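Local structure of pseudoazurin (Blue copper protein) (Sinorhizobium meliloti, 3TU6) at residues A[1-6]-A[30-35]. The protein is a blue copper protein of the cupredoxin family that binds one copper ion and probably carries electrons in the periplasm. Residues are numbered along the deposited sequence; the frame is centred on the assembly and turned at random.
Sequences MEEYRV and GDTVTF
Val6 meets Val33 and Phe35 at the apolar centre of a parallel strand pair in the cupredoxin beta barrel, where the axes of 3-6 and 32-35 approach to 4.6 Å with their directions 31° apart. Its two methyl groups divide the work: CG2, beside the backbone N, reaches Val33 CG1 at 3.6 Å, while CG1, anti to that N (chi1 176°), lies 3.8 Å from Phe35 CE1. Val33 CG1 also sits over one face of the Phe35 ring, offset toward its rim. Phe20 and Ile25 of strand 19-27 pack on Val6 as well, and Tyr78 meets the Phe35 ring edge-to-face; the Phe35 side chain is about 10 Å from the copper ion.

Backbone bonds set the register: Thr32 bonds through N to Glu2 O and through O to Tyr4 N, either side of Glu3, and Thr34 likewise to Tyr4 O and Val6 N, either side of Arg5. On the sheet face opposite Val6, Val33 and Phe35, one water joins the Thr32 and Thr34 hydroxyls and donates to Tyr4 O (2.9 Å); Thr34 OG1 is also bonded to Thr67.

At the polar edge Asp31 OD2, also bonded by Gln28 N, lies at the Tyr4 ring edge, 3.6 Å from CE2. A second water bridges OD2 and Tyr4 OH. The other oxygen, Asp31 OD1, takes a nearly straight bond (174°) from Glu2 N, 2.9 Å away and well above the carboxylate plane.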
loop_
_atom_site.group_PDB
_atom_site.type_symbol
_atom_site.label_atom_id
_atom_site.label_comp_id
_atom_site.label_asym_id
_atom_site.label_seq_id
_atom_site.Cartn_x
_atom_site.Cartn_y
_atom_site.Cartn_z
ATOM N N MET A 1 -13.057 12.792 9.664
ATOM C CA MET A 1 -12.002 11.756 9.509
ATOM C C MET A 1 -12.635 10.373 9.405
ATOM O O MET A 1 -13.467 10.004 10.236
ATOM C CB MET A 1 -11.042 11.796 10.701
ATOM C CG MET A 1 -9.899 10.781 10.632
ATOM S SD MET A 1 -8.862 10.769 12.109
ATOM C CE MET A 1 -9.997 10.105 13.324
ATOM N N GLU A 2 -12.235 9.617 8.385
ATOM C CA GLU A 2 -12.616 8.213 8.257
ATOM C C GLU A 2 -11.411 7.332 8.580
ATOM O O GLU A 2 -10.269 7.688 8.278
ATOM C CB GLU A 2 -13.134 7.912 6.846
ATOM C CG GLU A 2 -14.289 8.805 6.387
ATOM C CD GLU A 2 -15.479 8.788 7.335
ATOM O OE1 GLU A 2 -15.809 7.712 7.874
ATOM O OE2 GLU A 2 -16.091 9.858 7.539
ATOM N N GLU A 3 -11.677 6.189 9.208
ATOM C CA GLU A 3 -10.633 5.256 9.621
ATOM C C GLU A 3 -10.810 3.949 8.866
ATOM O O GLU A 3 -11.840 3.285 9.001
ATOM C CB GLU A 3 -10.707 5.010 11.131
ATOM C CG GLU A 3 -10.656 6.286 11.966
ATOM C CD GLU A 3 -10.544 6.020 13.457
ATOM O OE1 GLU A 3 -11.098 5.008 13.935
ATOM O OE2 GLU A 3 -9.902 6.833 14.155
ATOM N N TYR A 4 -9.807 3.588 8.067
ATOM C CA TYR A 4 -9.877 2.406 7.209
ATOM C C TYR A 4 -8.974 1.280 7.700
ATOM O O TYR A 4 -8.073 1.500 8.514
ATOM C CB TYR A 4 -9.526 2.788 5.772
ATOM C CG TYR A 4 -10.503 3.779 5.183
ATOM C CD1 TYR A 4 -11.812 3.401 4.899
ATOM C CD2 TYR A 4 -10.129 5.098 4.930
ATOM C CE1 TYR A 4 -12.723 4.303 4.371
ATOM C CE2 TYR A 4 -11.037 6.011 4.398
ATOM C CZ TYR A 4 -12.333 5.603 4.121
ATOM O OH TYR A 4 -13.241 6.490 3.595
ATOM N N ARG A 5 -9.239 0.074 7.200
ATOM C CA ARG A 5 -8.509 -1.131 7.590
ATOM C C ARG A 5 -7.937 -1.841 6.369
ATOM O O ARG A 5 -8.630 -2.018 5.369
ATOM C CB ARG A 5 -9.438 -2.100 8.325
ATOM C CG ARG A 5 -9.960 -1.602 9.662
ATOM C CD ARG A 5 -8.856 -1.511 10.698
ATOM N NE ARG A 5 -9.376 -1.500 12.065
ATOM C CZ ARG A 5 -9.800 -2.574 12.733
ATOM N NH1 ARG A 5 -9.785 -3.781 12.171
ATOM N NH2 ARG A 5 -10.251 -2.439 13.976
ATOM N N VAL A 6 -6.673 -2.245 6.463
ATOM C CA VAL A 6 -6.045 -3.096 5.458
ATOM C C VAL A 6 -5.490 -4.334 6.149
ATOM O O VAL A 6 -4.596 -4.230 6.987
ATOM C CB VAL A 6 -4.899 -2.374 4.729
ATOM C CG1 VAL A 6 -4.200 -3.324 3.761
ATOM C CG2 VAL A 6 -5.424 -1.154 3.998
ATOM N N GLY A 30 -6.369 13.535 5.505
ATOM C CA GLY A 30 -6.671 13.554 6.936
ATOM C C GLY A 30 -7.187 12.237 7.491
ATOM O O GLY A 30 -7.269 12.071 8.709
ATOM N N ASP A 31 -7.538 11.302 6.606
ATOM C CA ASP A 31 -7.998 9.973 7.018
ATOM C C ASP A 31 -6.830 9.128 7.525
ATOM O O ASP A 31 -5.665 9.462 7.295
ATOM C CB ASP A 31 -8.682 9.246 5.852
ATOM C CG ASP A 31 -10.003 9.884 5.441
ATOM O OD1 ASP A 31 -10.589 10.655 6.233
ATOM O OD2 ASP A 31 -10.468 9.597 4.316
ATOM N N THR A 32 -7.154 8.035 8.215
ATOM C CA THR A 32 -6.150 7.088 8.700
ATOM C C THR A 32 -6.391 5.689 8.141
ATOM O O THR A 32 -7.528 5.315 7.844
ATOM C CB THR A 32 -6.145 6.997 10.242
ATOM O OG1 THR A 32 -7.406 6.496 10.704
ATOM C CG2 THR A 32 -5.878 8.360 10.864
ATOM N N VAL A 33 -5.308 4.927 8.003
ATOM C CA VAL A 33 -5.374 3.522 7.616
ATOM C C VAL A 33 -4.624 2.684 8.650
ATOM O O VAL A 33 -3.452 2.940 8.931
ATOM C CB VAL A 33 -4.761 3.285 6.217
ATOM C CG1 VAL A 33 -4.581 1.795 5.950
ATOM C CG2 VAL A 33 -5.631 3.918 5.146
ATOM N N THR A 34 -5.313 1.695 9.216
ATOM C CA THR A 34 -4.728 0.795 10.204
ATOM C C THR A 34 -4.487 -0.570 9.578
ATOM O O THR A 34 -5.381 -1.144 8.954
ATOM C CB THR A 34 -5.651 0.631 11.425
ATOM O OG1 THR A 34 -5.903 1.914 12.013
ATOM C CG2 THR A 34 -5.023 -0.292 12.462
ATOM N N PHE A 35 -3.273 -1.088 9.745
ATOM C CA PHE A 35 -2.920 -2.397 9.208
ATOM C C PHE A 35 -3.199 -3.477 10.242
ATOM O O PHE A 35 -2.863 -3.321 11.410
ATOM C CB PHE A 35 -1.462 -2.408 8.752
ATOM C CG PHE A 35 -1.230 -1.586 7.523
ATOM C CD1 PHE A 35 -1.370 -2.156 6.271
ATOM C CD2 PHE A 35 -0.924 -0.237 7.614
ATOM C CE1 PHE A 35 -1.181 -1.405 5.127
ATOM C CE2 PHE A 35 -0.732 0.526 6.469
ATOM C CZ PHE A 35 -0.865 -0.063 5.220
HETATM O O HOH W 1 -7.553 3.682 10.364
HETATM O O HOH W 2 -12.807 8.981 3.181
#